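Local structure of polyprenyl synthetase (Nonlabens dokdonensis, 6KD7) at residues Met1-Leu4 / Lys5-Arg8; Val70-Asn73 / Phe74-Leu77; Lys97-Val100 / Asn101-Ile104; Asp124-Tyr127 / Gln128-Val132. The protein probably transfers prenyl groups between isoprenoid pyrophosphates to build geranylgeranyl pyrophosphate, with magnesium as cofactor. All coordinates share one frame; numbering follows the deposited sequence.

Contact 1. Residues Met1-Leu4 / Lys5-Arg8; sequences MNTL and KSLR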
ATOM      1  N   MET A   1     -15.213  44.070  33.480  1.00 69.34           N
ATOM      2  CA  MET A   1     -14.008  43.410  32.884  1.00 74.67           C
ATOM      3  C   MET A   1     -13.494  44.268  31.729  1.00 68.44           C
ATOM      4  O   MET A   1     -14.313  44.914  31.072  1.00 69.01           O
ATOM      5  CB  MET A   1     -14.327  42.021  32.305  1.00 81.76           C
ATOM      6  CG  MET A   1     -14.938  41.041  33.301  1.00 84.02           C
ATOM      7  SD  MET A   1     -16.710  40.694  33.038  1.00 93.38           S
ATOM      8  CE  MET A   1     -16.687  40.037  31.373  1.00 90.30           C
ATOM      9  N   ASN A   2     -12.204  44.188  31.427  1.00 54.65           N
ATOM     10  CA  ASN A   2     -11.649  44.762  30.185  1.00 56.47           C
ATOM     11  C   ASN A   2     -12.404  44.153  29.013  1.00 56.32           C
ATOM     12  O   ASN A   2     -13.069  43.106  29.195  1.00 56.59           O
ATOM     13  CB  ASN A   2     -10.151  44.531  30.059  1.00 57.36           C
ATOM     14  CG  ASN A   2      -9.399  45.309  31.109  1.00 57.15           C
ATOM     15  OD1 ASN A   2      -8.551  46.117  30.777  1.00 71.32           O
ATOM     16  ND2 ASN A   2      -9.737  45.113  32.368  1.00 52.02           N
ATOM     17  N   THR A   3     -12.320  44.825  27.875  1.00 50.78           N
ATOM     18  CA  THR A   3     -12.831  44.340  26.574  1.00 56.66           C
ATOM     19  C   THR A   3     -12.072  43.059  26.195  1.00 48.29           C
ATOM     20  O   THR A   3     -10.849  42.977  26.488  1.00 50.49           O
ATOM     21  CB  THR A   3     -12.668  45.455  25.531  1.00 63.94           C
ATOM     22  OG1 THR A   3     -11.292  45.547  25.139  1.00 56.17           O
ATOM     23  CG2 THR A   3     -13.133  46.795  26.070  1.00 63.15           C
ATOM     24  N   LEU A   4     -12.765  42.106  25.572  1.00 47.76           N
ATOM     25  CA  LEU A   4     -12.153  40.948  24.871  1.00 54.50           C
ATOM     26  C   LEU A   4     -10.883  41.392  24.142  1.00 57.09           C
ATOM     27  O   LEU A   4      -9.854  40.693  24.284  1.00 57.60           O
ATOM     28  CB  LEU A   4     -13.127  40.358  23.853  1.00 58.10           C
ATOM     29  CG  LEU A   4     -14.193  39.401  24.384  1.00 65.23           C
ATOM     30  CD1 LEU A   4     -14.805  38.623  23.209  1.00 68.87           C
ATOM     31  CD2 LEU A   4     -13.640  38.454  25.455  1.00 66.30           C
ATOM     32  N   LYS A   5     -10.948  42.482  23.372  1.00 58.31           N
ATOM     33  CA  LYS A   5      -9.835  42.889  22.474  1.00 55.45           C
ATOM     34  C   LYS A   5      -8.618  43.262  23.331  1.00 47.78           C
ATOM     35  O   LYS A   5      -7.486  42.952  22.969  1.00 46.00           O
ATOM     36  CB  LYS A   5     -10.281  44.050  21.582  1.00 66.96           C
ATOM     37  CG  LYS A   5      -9.359  44.317  20.401  1.00 77.13           C
ATOM     38  CD  LYS A   5      -9.255  45.776  20.008  1.00 92.19           C
ATOM     39  CE  LYS A   5      -7.933  46.107  19.344  1.00 99.74           C
ATOM     40  NZ  LYS A   5      -7.889  47.524  18.915  1.00107.36           N
ATOM     41  N   SER A   6      -8.848  43.953  24.433  1.00 46.28           N
ATOM     42  CA  SER A   6      -7.793  44.364  25.386  1.00 45.65           C
ATOM     43  C   SER A   6      -7.192  43.105  26.060  1.00 46.17           C
ATOM     44  O   SER A   6      -5.940  42.983  26.115  1.00 40.55           O
ATOM     45  CB  SER A   6      -8.384  45.336  26.385  1.00 45.34           C
ATOM     46  OG  SER A   6      -7.580  45.401  27.547  1.00 51.16           O
ATOM     47  N   LEU A   7      -8.042  42.215  26.594  1.00 40.73           N
ATOM     48  CA  LEU A   7      -7.596  40.926  27.211  1.00 38.76           C
ATOM     49  C   LEU A   7      -6.819  40.092  26.177  1.00 35.33           C
ATOM     50  O   LEU A   7      -5.703  39.631  26.520  1.00 37.29           O
ATOM     51  CB  LEU A   7      -8.808  40.178  27.769  1.00 38.97           C
ATOM     52  CG  LEU A   7      -9.411  40.799  29.028  1.00 38.59           C
ATOM     53  CD1 LEU A   7     -10.650  40.053  29.445  1.00 39.73           C
ATOM     54  CD2 LEU A   7      -8.392  40.865  30.165  1.00 38.66           C
ATOM     55  N   ARG A   8      -7.328  39.984  24.958  1.00 35.74           N
ATOM     56  CA  ARG A   8      -6.648  39.168  23.929  1.00 40.23           C
ATOM     57  C   ARG A   8      -5.256  39.744  23.665  1.00 44.33           C
ATOM     58  O   ARG A   8      -4.319  38.967  23.546  1.00 43.59           O
ATOM     59  CB  ARG A   8      -7.497  39.104  22.659  1.00 44.05           C
ATOM     60  CG  ARG A   8      -7.069  38.020  21.682  1.00 53.44           C
ATOM     61  CD  ARG A   8      -7.954  37.883  20.460  1.00 50.29           C
ATOM     62  NE  ARG A   8      -9.268  37.349  20.773  1.00 59.66           N
ATOM     63  CZ  ARG A   8     -10.373  38.073  20.887  1.00 64.07           C
ATOM     64  NH1 ARG A   8     -11.519  37.487  21.172  1.00 56.45           N
ATOM     65  NH2 ARG A   8     -10.334  39.378  20.704  1.00 70.66           N
TER
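From T3 to R8 the chain passes out of an extended lead-in and into helix 4-18, and the first regular helical bonds run from L7 N to T3 O (2.9 Å, nearly straight at 175°) and from R8 N to L4 O (2.7 Å). Before them comes a side-chain bond: T3 OG1 accepts from S6 N at 3.0 Å. With OG1 set between the backbone N and the carbonyl carbon (chi1 76°), the hydroxyl swings in front of the first turn and occupies an amide that has no preceding helical carbonyl to use. N2 comes over the side of that turn, where its CB rests 3.9 Å from L7 CG and its amide end faces the S6 hydroxyl. Cut back to an alanine, L7 would probably leave N2 CB without its apolar neighbour and open a gap towards E52 on helix 42-54, which the leucine also touches. L4 and R8 slant across each other one turn apart. The L4 CD1 methyl comes within 4.0 Å of R8 NH1, while L4 O lies over one face of the guanidinium. The firmer hold on that group is R8 NE bonding to K40 O. M1 reaches back to M49 and M53 of helix 42-54 and to L315 of helix 309-322, its amino group bonding to Q314, so the N-terminus is tied down on two helices. This is a threonine N-cap, one of the common ways an alpha-helix begins, here opening the first helix of the chain.

Contact 2. Residues Val70-Asn73 / Phe74-Leu77; sequences VFHN and FTLL. With PPV (pyrophosphate), chain B.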
ATOM      1  N   VAL A  70      -2.737  26.160  26.449  1.00 23.37           N
ATOM      2  CA  VAL A  70      -1.734  25.127  26.105  1.00 23.16           C
ATOM      3  C   VAL A  70      -2.434  23.770  26.151  1.00 26.61           C
ATOM      4  O   VAL A  70      -2.288  22.999  25.195  1.00 24.38           O
ATOM      5  CB  VAL A  70      -0.516  25.207  27.005  1.00 24.32           C
ATOM      6  CG1 VAL A  70       0.402  24.022  26.807  1.00 25.75           C
ATOM      7  CG2 VAL A  70       0.232  26.503  26.724  1.00 26.52           C
ATOM      8  N   PHE A  71      -3.284  23.564  27.147  1.00 25.45           N
ATOM      9  CA  PHE A  71      -4.025  22.305  27.313  1.00 24.47           C
ATOM     10  C   PHE A  71      -4.900  22.098  26.092  1.00 25.19           C
ATOM     11  O   PHE A  71      -4.832  21.015  25.486  1.00 24.32           O
ATOM     12  CB  PHE A  71      -4.883  22.258  28.581  1.00 21.94           C
ATOM     13  CG  PHE A  71      -5.752  21.043  28.618  1.00 20.33           C
ATOM     14  CD1 PHE A  71      -5.211  19.800  28.897  1.00 22.53           C
ATOM     15  CD2 PHE A  71      -7.074  21.117  28.290  1.00 19.67           C
ATOM     16  CE1 PHE A  71      -5.998  18.656  28.855  1.00 19.84           C
ATOM     17  CE2 PHE A  71      -7.865  19.977  28.246  1.00 19.95           C
ATOM     18  CZ  PHE A  71      -7.323  18.751  28.527  1.00 21.33           C
ATOM     19  N   HIS A  72      -5.750  23.067  25.789  1.00 21.73           N
ATOM     20  CA  HIS A  72      -6.706  22.956  24.657  1.00 24.63           C
ATOM     21  C   HIS A  72      -5.949  22.588  23.357  1.00 24.10           C
ATOM     22  O   HIS A  72      -6.407  21.675  22.670  1.00 22.78           O
ATOM     23  CB  HIS A  72      -7.470  24.246  24.469  1.00 24.57           C
ATOM     24  CG  HIS A  72      -8.448  24.191  23.355  1.00 26.97           C
ATOM     25  ND1 HIS A  72      -9.485  23.256  23.334  1.00 26.93           N
ATOM     26  CD2 HIS A  72      -8.569  24.968  22.256  1.00 27.38           C
ATOM     27  CE1 HIS A  72     -10.197  23.455  22.259  1.00 27.14           C
ATOM     28  NE2 HIS A  72      -9.666  24.514  21.594  1.00 27.91           N
ATOM     29  N   ASN A  73      -4.818  23.229  23.102  1.00 22.47           N
ATOM     30  CA  ASN A  73      -4.015  23.019  21.884  1.00 26.63           C
ATOM     31  C   ASN A  73      -3.389  21.629  21.936  1.00 27.34           C
ATOM     32  O   ASN A  73      -3.320  21.018  20.874  1.00 24.54           O
ATOM     33  CB  ASN A  73      -3.005  24.134  21.652  1.00 28.69           C
ATOM     34  CG  ASN A  73      -3.695  25.332  21.038  1.00 32.71           C
ATOM     35  OD1 ASN A  73      -3.969  25.308  19.848  1.00 31.90           O
ATOM     36  ND2 ASN A  73      -4.139  26.271  21.867  1.00 26.41           N
ATOM     37  N   PHE A  74      -3.077  21.138  23.128  1.00 24.62           N
ATOM     38  CA  PHE A  74      -2.550  19.763  23.259  1.00 22.73           C
ATOM     39  C   PHE A  74      -3.634  18.809  22.758  1.00 22.46           C
ATOM     40  O   PHE A  74      -3.318  17.944  21.968  1.00 23.30           O
ATOM     41  CB  PHE A  74      -2.211  19.464  24.717  1.00 22.27           C
ATOM     42  CG  PHE A  74      -2.602  18.092  25.199  1.00 20.27           C
ATOM     43  CD1 PHE A  74      -1.889  16.975  24.811  1.00 22.16           C
ATOM     44  CD2 PHE A  74      -3.672  17.914  26.059  1.00 21.17           C
ATOM     45  CE1 PHE A  74      -2.234  15.715  25.267  1.00 21.69           C
ATOM     46  CE2 PHE A  74      -4.014  16.654  26.515  1.00 22.66           C
ATOM     47  CZ  PHE A  74      -3.299  15.555  26.112  1.00 23.84           C
ATOM     48  N   THR A  75      -4.886  19.051  23.147  1.00 20.13           N
ATOM     49  CA  THR A  75      -5.983  18.184  22.721  1.00 22.57           C
ATOM     50  C   THR A  75      -6.139  18.301  21.201  1.00 26.98           C
ATOM     51  O   THR A  75      -6.474  17.302  20.581  1.00 23.54           O
ATOM     52  CB  THR A  75      -7.296  18.426  23.467  1.00 22.79           C
ATOM     53  OG1 THR A  75      -7.897  19.637  23.038  1.00 23.20           O
ATOM     54  CG2 THR A  75      -7.088  18.426  24.960  1.00 25.96           C
ATOM     55  N   LEU A  76      -5.956  19.474  20.612  1.00 25.43           N
ATOM     56  CA  LEU A  76      -6.182  19.597  19.155  1.00 25.74           C
ATOM     57  C   LEU A  76      -5.092  18.806  18.402  1.00 24.69           C
ATOM     58  O   LEU A  76      -5.357  18.180  17.347  1.00 23.12           O
ATOM     59  CB  LEU A  76      -6.148  21.069  18.768  1.00 26.38           C
ATOM     60  CG  LEU A  76      -7.212  21.945  19.421  1.00 25.85           C
ATOM     61  CD1 LEU A  76      -6.975  23.377  18.970  1.00 29.02           C
ATOM     62  CD2 LEU A  76      -8.631  21.512  19.114  1.00 25.89           C
ATOM     63  N   LEU A  77      -3.875  18.844  18.933  1.00 21.18           N
ATOM     64  CA  LEU A  77      -2.724  18.177  18.284  1.00 24.02           C
ATOM     65  C   LEU A  77      -2.968  16.665  18.212  1.00 25.68           C
ATOM     66  O   LEU A  77      -2.919  16.133  17.121  1.00 23.51           O
ATOM     67  CB  LEU A  77      -1.494  18.504  19.133  1.00 25.79           C
ATOM     68  CG  LEU A  77      -0.179  18.676  18.386  1.00 29.78           C
ATOM     69  CD1 LEU A  77      -0.417  19.386  17.077  1.00 38.66           C
ATOM     70  CD2 LEU A  77       0.805  19.470  19.214  1.00 29.23           C
TER
HETATM   71  O11 PPV B 401     -13.553  25.789  17.992  1.00 86.48           O
HETATM   72  P1  PPV B 401     -13.000  26.581  19.126  1.00 85.21           P
HETATM   73  O21 PPV B 401     -13.494  26.084  20.430  1.00 74.39           O
HETATM   74  O31 PPV B 401     -13.247  28.041  18.954  1.00 77.65           O
HETATM   75  OPP PPV B 401     -11.372  26.348  19.163  1.00 89.00           O
HETATM   76  P2  PPV B 401     -10.038  26.898  18.402  1.00 86.84           P
HETATM   77  O12 PPV B 401      -9.994  26.226  17.080  1.00113.34           O
HETATM   78  O22 PPV B 401     -10.221  28.380  18.264  1.00 84.96           O
HETATM   79  O32 PPV B 401      -8.848  26.565  19.234  1.00 74.13           O
HETATM   80  O   HOH W   1     -10.055  20.945  24.414  1.00 29.84           O
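The carbonyl oxygen of H72 is gripped twice from the next turn of helix 58-82: T75 OG1 donates to it at 2.6 Å and L76 N at 3.0 Å. A chi1 of 73° folds the T75 hydroxyl back toward that carbonyl. T75 OG1 in turn accepts from a water at 2.9 Å, and that water lies 2.6 Å from H72 ND1, at the edge of the imidazole and in its plane. Hydroxyl and water together thus hold one end of the ring. At the other end H72 NE2 reaches pyrophosphate through two weak bonds, to OPP at 3.5 Å and to O32 at 3.2 Å, the latter also lying near the ring plane. L76 covers one imidazole face with its CG, offset toward the rim, and its CD1 comes 3.7 Å from pyrophosphate O32. On another side of the helix the T75 CG2 methyl makes a CH-pi contact over the face of F71, and F71 CE1 and F74 CE2 touch with their planes at 51°. L111 of helix 100-116 packs on both of these rings. H72 and L76 are thus one wall of the pyrophosphate pocket, to which R43 adds a hydrogen bond from NH1. The long bonds from H72 suggest a ring oriented chiefly by T75, L76 and the water, touching the phosphates without clamping them.

Contact 3. Residues Lys97-Val100 / Asn101-Ile104; sequences KWDV and NTGI
The indole of W98 meets T102 only at its root: the T102 CG2 methyl lies 3.8 Å from W98 CG, oblique to the ring, and 3.6 Å from W98 CB. One indole face carries K97 CG, off towards the rim, and Y33 makes an edge-to-face pair with the ring. The second flat group is the D99 carboxylate, and there T102 supplies both donors to a single oxygen. T102 N meets D99 OD1 at 2.8 Å nearly along the C-O bond direction, whereas T102 OG1, also at 2.8 Å, comes from above the carboxylate plane, 45° out of it. With chi1 at 55° the D99 carboxylate curls over the first turn, which makes it the N-cap of helix 100-116. Its negative charge at the helix start probably suits the helix dipole. Behind the cap the regular bonds begin with G103 N to D99 O and I104 N to V100 O, and V100 CG1 touches I104 CD1 at 3.9 Å. The turn sits where short helix 94-97 gives way to helix 100-116: W98 and T102 lean on P30 of helix 25-35, V100 and I104 on I81 of helix 58-82, and N101 ND2 bonds to M82 O of the second subunit.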
ATOM      1  N   LYS A  97       2.859  18.523   8.775  1.00 26.40           N
ATOM      2  CA  LYS A  97       4.051  19.390   8.603  1.00 27.63           C
ATOM      3  C   LYS A  97       5.304  18.649   9.072  1.00 29.05           C
ATOM      4  O   LYS A  97       6.330  18.751   8.420  1.00 29.19           O
ATOM      5  CB  LYS A  97       3.860  20.697   9.365  1.00 27.70           C
ATOM      6  CG  LYS A  97       5.051  21.631   9.324  1.00 30.80           C
ATOM      7  CD  LYS A  97       4.719  23.013   9.793  1.00 35.30           C
ATOM      8  CE  LYS A  97       5.938  23.894   9.888  1.00 40.80           C
ATOM      9  NZ  LYS A  97       6.527  24.121   8.555  1.00 49.37           N
ATOM     10  N   TRP A  98       5.196  17.943  10.188  1.00 26.98           N
ATOM     11  CA  TRP A  98       6.326  17.154  10.721  1.00 28.50           C
ATOM     12  C   TRP A  98       5.992  15.689  10.462  1.00 29.48           C
ATOM     13  O   TRP A  98       6.108  15.261   9.329  1.00 30.57           O
ATOM     14  CB  TRP A  98       6.529  17.444  12.210  1.00 28.76           C
ATOM     15  CG  TRP A  98       7.254  18.727  12.471  1.00 28.07           C
ATOM     16  CD1 TRP A  98       8.601  18.911  12.522  1.00 28.04           C
ATOM     17  CD2 TRP A  98       6.669  20.017  12.700  1.00 26.07           C
ATOM     18  NE1 TRP A  98       8.892  20.219  12.771  1.00 27.82           N
ATOM     19  CE2 TRP A  98       7.730  20.922  12.878  1.00 24.82           C
ATOM     20  CE3 TRP A  98       5.359  20.497  12.765  1.00 24.76           C
ATOM     21  CZ2 TRP A  98       7.518  22.272  13.126  1.00 25.38           C
ATOM     22  CZ3 TRP A  98       5.153  21.833  13.001  1.00 24.26           C
ATOM     23  CH2 TRP A  98       6.218  22.705  13.185  1.00 24.15           C
ATOM     24  N   ASP A  99       5.545  14.989  11.495  1.00 24.60           N
ATOM     25  CA  ASP A  99       5.171  13.561  11.389  1.00 25.69           C
ATOM     26  C   ASP A  99       4.290  13.185  12.584  1.00 25.60           C
ATOM     27  O   ASP A  99       4.159  13.981  13.499  1.00 21.50           O
ATOM     28  CB  ASP A  99       6.391  12.661  11.208  1.00 26.31           C
ATOM     29  CG  ASP A  99       7.421  12.841  12.301  1.00 31.97           C
ATOM     30  OD1 ASP A  99       7.045  12.825  13.445  1.00 32.13           O
ATOM     31  OD2 ASP A  99       8.578  13.011  11.977  1.00 44.69           O
ATOM     32  N   VAL A 100       3.717  11.992  12.542  1.00 23.17           N
ATOM     33  CA  VAL A 100       2.810  11.526  13.616  1.00 23.29           C
ATOM     34  C   VAL A 100       3.556  11.455  14.951  1.00 25.50           C
ATOM     35  O   VAL A 100       3.029  11.948  15.914  1.00 23.81           O
ATOM     36  CB  VAL A 100       2.199  10.171  13.233  1.00 23.20           C
ATOM     37  CG1 VAL A 100       1.544   9.485  14.412  1.00 23.15           C
ATOM     38  CG2 VAL A 100       1.239  10.304  12.072  1.00 23.50           C
ATOM     39  N   ASN A 101       4.777  10.939  14.949  1.00 23.13           N
ATOM     40  CA  ASN A 101       5.567  10.738  16.182  1.00 26.47           C
ATOM     41  C   ASN A 101       5.841  12.107  16.827  1.00 28.88           C
ATOM     42  O   ASN A 101       5.789  12.210  18.067  1.00 25.80           O
ATOM     43  CB  ASN A 101       6.860   9.969  15.919  1.00 24.16           C
ATOM     44  CG  ASN A 101       6.594   8.491  15.758  1.00 24.49           C
ATOM     45  OD1 ASN A 101       5.462   8.022  15.868  1.00 24.69           O
ATOM     46  ND2 ASN A 101       7.641   7.752  15.482  1.00 21.63           N
ATOM     47  N   THR A 102       6.046  13.145  16.014  1.00 24.87           N
ATOM     48  CA  THR A 102       6.218  14.527  16.485  1.00 23.81           C
ATOM     49  C   THR A 102       4.909  14.952  17.122  1.00 22.22           C
ATOM     50  O   THR A 102       4.917  15.559  18.172  1.00 24.00           O
ATOM     51  CB  THR A 102       6.671  15.452  15.354  1.00 24.21           C
ATOM     52  OG1 THR A 102       7.956  15.002  14.909  1.00 25.96           O
ATOM     53  CG2 THR A 102       6.714  16.892  15.791  1.00 22.67           C
ATOM     54  N   GLY A 103       3.806  14.710  16.461  1.00 21.06           N
ATOM     55  CA  GLY A 103       2.511  15.089  17.044  1.00 21.02           C
ATOM     56  C   GLY A 103       2.303  14.405  18.394  1.00 21.96           C
ATOM     57  O   GLY A 103       1.753  15.042  19.301  1.00 20.75           O
ATOM     58  N   ILE A 104       2.655  13.128  18.519  1.00 19.90           N
ATOM     59  CA  ILE A 104       2.376  12.359  19.766  1.00 22.02           C
ATOM     60  C   ILE A 104       3.238  12.982  20.875  1.00 19.82           C
ATOM     61  O   ILE A 104       2.708  13.467  21.854  1.00 21.00           O
ATOM     62  CB  ILE A 104       2.644  10.860  19.589  1.00 22.90           C
ATOM     63  CG1 ILE A 104       1.606  10.234  18.638  1.00 23.86           C
ATOM     64  CG2 ILE A 104       2.664  10.184  20.961  1.00 23.12           C
ATOM     65  CD1 ILE A 104       1.942   8.803  18.255  1.00 22.10           C
TER

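Contact 4. Residues Asp124-Tyr127 / Gln128-Val132; sequences DKFY and QLNKV
F126 and N130 meet one turn apart on alpha-helix 123-150, on a side that packs against the second subunit: the amide end of N130 sits over the centre of one face of the F126 ring, the two planes 45° apart. The phenyl is brought there by a CG anti to the backbone N (chi1 -175°). Y127 and K131 run side by side in the same direction, with K131 CD 3.7 Å from Y127 CE2. Toward the start of the helix the ends of D124 and Q128 slant past each other, and L129 tucks its CG 3.2 Å from K125 O. Outside this shell the partner subunit fixes the aromatics. F126 pairs edge-to-face with Y127 of the second subunit, and Y127 with F126 of that subunit; Y127 OH bonds to E119 O of that chain, and K123 of the same chain makes a cation-pi contact with the tyrosine ring. Without the phenyl, as with a serine here, the N130 amide is likely to lose the ring beneath it, and Y127 of the second subunit its edge-to-face mate. Facing inward, L129 lies on M179 and I182 of helix 158-183, and K125 NZ reaches I183 O. Underneath run the helical bonds, among them L129 N to K125 O at 2.8 Å, N130 N to F126 O at 3.0 Å and K131 N to Y127 O at 3.1 Å, the last with its donor tilted 34° from the carbonyl plane.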
ATOM      1  N   ASP A 124      -2.155  26.857  48.139  1.00 30.91           N
ATOM      2  CA  ASP A 124      -3.605  26.587  48.257  1.00 35.10           C
ATOM      3  C   ASP A 124      -4.250  26.654  46.843  1.00 34.82           C
ATOM      4  O   ASP A 124      -5.117  25.849  46.505  1.00 28.69           O
ATOM      5  CB  ASP A 124      -4.246  27.541  49.261  1.00 39.03           C
ATOM      6  CG  ASP A 124      -5.590  26.972  49.669  1.00 50.83           C
ATOM      7  OD1 ASP A 124      -5.610  25.992  50.486  1.00 72.98           O
ATOM      8  OD2 ASP A 124      -6.600  27.446  49.121  1.00 61.23           O
ATOM      9  N   LYS A 125      -3.894  27.646  46.047  1.00 30.81           N
ATOM     10  CA  LYS A 125      -4.523  27.808  44.725  1.00 34.55           C
ATOM     11  C   LYS A 125      -3.944  26.739  43.777  1.00 32.16           C
ATOM     12  O   LYS A 125      -4.708  26.144  43.020  1.00 29.65           O
ATOM     13  CB  LYS A 125      -4.262  29.238  44.282  1.00 35.57           C
ATOM     14  CG  LYS A 125      -5.166  30.244  44.962  1.00 35.12           C
ATOM     15  CD  LYS A 125      -4.665  31.628  44.701  1.00 38.97           C
ATOM     16  CE  LYS A 125      -5.471  32.630  45.510  1.00 42.44           C
ATOM     17  NZ  LYS A 125      -5.007  33.960  45.108  1.00 51.31           N
ATOM     18  N   PHE A 126      -2.634  26.549  43.832  1.00 29.78           N
ATOM     19  CA  PHE A 126      -1.920  25.460  43.134  1.00 33.21           C
ATOM     20  C   PHE A 126      -2.685  24.157  43.291  1.00 30.72           C
ATOM     21  O   PHE A 126      -3.038  23.551  42.280  1.00 32.81           O
ATOM     22  CB  PHE A 126      -0.515  25.267  43.663  1.00 32.59           C
ATOM     23  CG  PHE A 126       0.247  24.235  42.884  1.00 34.56           C
ATOM     24  CD1 PHE A 126       0.954  24.594  41.737  1.00 30.15           C
ATOM     25  CD2 PHE A 126       0.227  22.910  43.298  1.00 28.82           C
ATOM     26  CE1 PHE A 126       1.685  23.641  41.047  1.00 34.33           C
ATOM     27  CE2 PHE A 126       0.966  21.963  42.601  1.00 31.52           C
ATOM     28  CZ  PHE A 126       1.692  22.324  41.483  1.00 30.27           C
ATOM     29  N   TYR A 127      -3.042  23.804  44.515  1.00 27.56           N
ATOM     30  CA  TYR A 127      -3.776  22.560  44.784  1.00 25.53           C
ATOM     31  C   TYR A 127      -5.126  22.610  44.076  1.00 26.99           C
ATOM     32  O   TYR A 127      -5.623  21.606  43.544  1.00 25.55           O
ATOM     33  CB  TYR A 127      -3.892  22.250  46.285  1.00 27.96           C
ATOM     34  CG  TYR A 127      -4.590  20.953  46.570  1.00 24.84           C
ATOM     35  CD1 TYR A 127      -3.878  19.770  46.635  1.00 29.07           C
ATOM     36  CD2 TYR A 127      -5.956  20.892  46.703  1.00 26.95           C
ATOM     37  CE1 TYR A 127      -4.503  18.561  46.872  1.00 27.77           C
ATOM     38  CE2 TYR A 127      -6.601  19.692  46.924  1.00 29.65           C
ATOM     39  CZ  TYR A 127      -5.861  18.528  47.008  1.00 27.84           C
ATOM     40  OH  TYR A 127      -6.503  17.349  47.194  1.00 32.29           O
ATOM     41  N   GLN A 128      -5.815  23.719  44.157  1.00 28.49           N
ATOM     42  CA  GLN A 128      -7.222  23.750  43.689  1.00 30.37           C
ATOM     43  C   GLN A 128      -7.226  23.710  42.142  1.00 23.40           C
ATOM     44  O   GLN A 128      -8.146  23.115  41.561  1.00 23.67           O
ATOM     45  CB  GLN A 128      -7.884  25.011  44.263  1.00 34.69           C
ATOM     46  CG  GLN A 128      -8.372  24.875  45.704  1.00 37.94           C
ATOM     47  CD  GLN A 128      -9.098  26.154  46.067  1.00 44.55           C
ATOM     48  OE1 GLN A 128      -8.481  27.179  46.338  1.00 37.88           O
ATOM     49  NE2 GLN A 128     -10.403  26.147  45.886  1.00 36.89           N
ATOM     50  N   LEU A 129      -6.295  24.445  41.542  1.00 23.56           N
ATOM     51  CA  LEU A 129      -6.106  24.587  40.079  1.00 26.56           C
ATOM     52  C   LEU A 129      -5.812  23.179  39.526  1.00 27.60           C
ATOM     53  O   LEU A 129      -6.570  22.738  38.636  1.00 24.33           O
ATOM     54  CB  LEU A 129      -4.971  25.576  39.806  1.00 25.00           C
ATOM     55  CG  LEU A 129      -5.311  27.054  40.040  1.00 27.18           C
ATOM     56  CD1 LEU A 129      -4.098  27.923  39.785  1.00 25.05           C
ATOM     57  CD2 LEU A 129      -6.513  27.526  39.195  1.00 25.85           C
ATOM     58  N   ASN A 130      -4.815  22.488  40.101  1.00 28.13           N
ATOM     59  CA  ASN A 130      -4.381  21.148  39.624  1.00 28.92           C
ATOM     60  C   ASN A 130      -5.570  20.221  39.693  1.00 28.91           C
ATOM     61  O   ASN A 130      -5.857  19.499  38.733  1.00 25.61           O
ATOM     62  CB  ASN A 130      -3.214  20.548  40.392  1.00 28.21           C
ATOM     63  CG  ASN A 130      -1.926  21.042  39.825  1.00 34.16           C
ATOM     64  OD1 ASN A 130      -1.439  22.105  40.234  1.00 43.46           O
ATOM     65  ND2 ASN A 130      -1.350  20.274  38.910  1.00 34.81           N
ATOM     66  N   LYS A 131      -6.296  20.261  40.801  1.00 29.10           N
ATOM     67  CA  LYS A 131      -7.430  19.328  40.998  1.00 27.88           C
ATOM     68  C   LYS A 131      -8.547  19.514  39.964  1.00 29.28           C
ATOM     69  O   LYS A 131      -8.933  18.527  39.377  1.00 25.45           O
ATOM     70  CB  LYS A 131      -7.979  19.501  42.413  1.00 34.04           C
ATOM     71  CG  LYS A 131      -8.884  18.381  42.890  1.00 38.64           C
ATOM     72  CD  LYS A 131      -8.852  18.234  44.379  1.00 46.68           C
ATOM     73  CE  LYS A 131      -9.738  17.120  44.882  1.00 51.89           C
ATOM     74  NZ  LYS A 131     -11.083  17.185  44.279  1.00 57.15           N
ATOM     75  N   VAL A 132      -8.983  20.739  39.681  1.00 25.58           N
ATOM     76  CA  VAL A 132     -10.122  20.890  38.735  1.00 25.31           C
ATOM     77  C   VAL A 132      -9.581  20.668  37.299  1.00 22.35           C
ATOM     78  O   VAL A 132     -10.315  20.077  36.470  1.00 23.49           O
ATOM     79  CB  VAL A 132     -10.867  22.233  38.879  1.00 26.38           C
ATOM     80  CG1 VAL A 132      -9.966  23.402  38.537  1.00 23.55           C
ATOM     81  CG2 VAL A 132     -12.126  22.226  38.021  1.00 25.46           C
TER

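Overall arrangement
Contact 2 is the one that touches the bound pyrophosphate, and its L76 side chain is about 4 Å from a magnesium ion. Contact 1 sits on the surface, its centre about 23 Å from that of contact 2, yet the R8 side chain comes within about 9 Å of pyrophosphate. Contacts 2 and 3 are about 14 Å apart between centres and touch where L77 CG meets G103 O at 4.2 Å, joining the pocket helix to the start of helix 100-116. Contacts 3 and 4 are about 31 Å apart between centres, on successive helices that both reach the second subunit. Contact 4 remains about 9 Å from contact 2 at the nearest atoms.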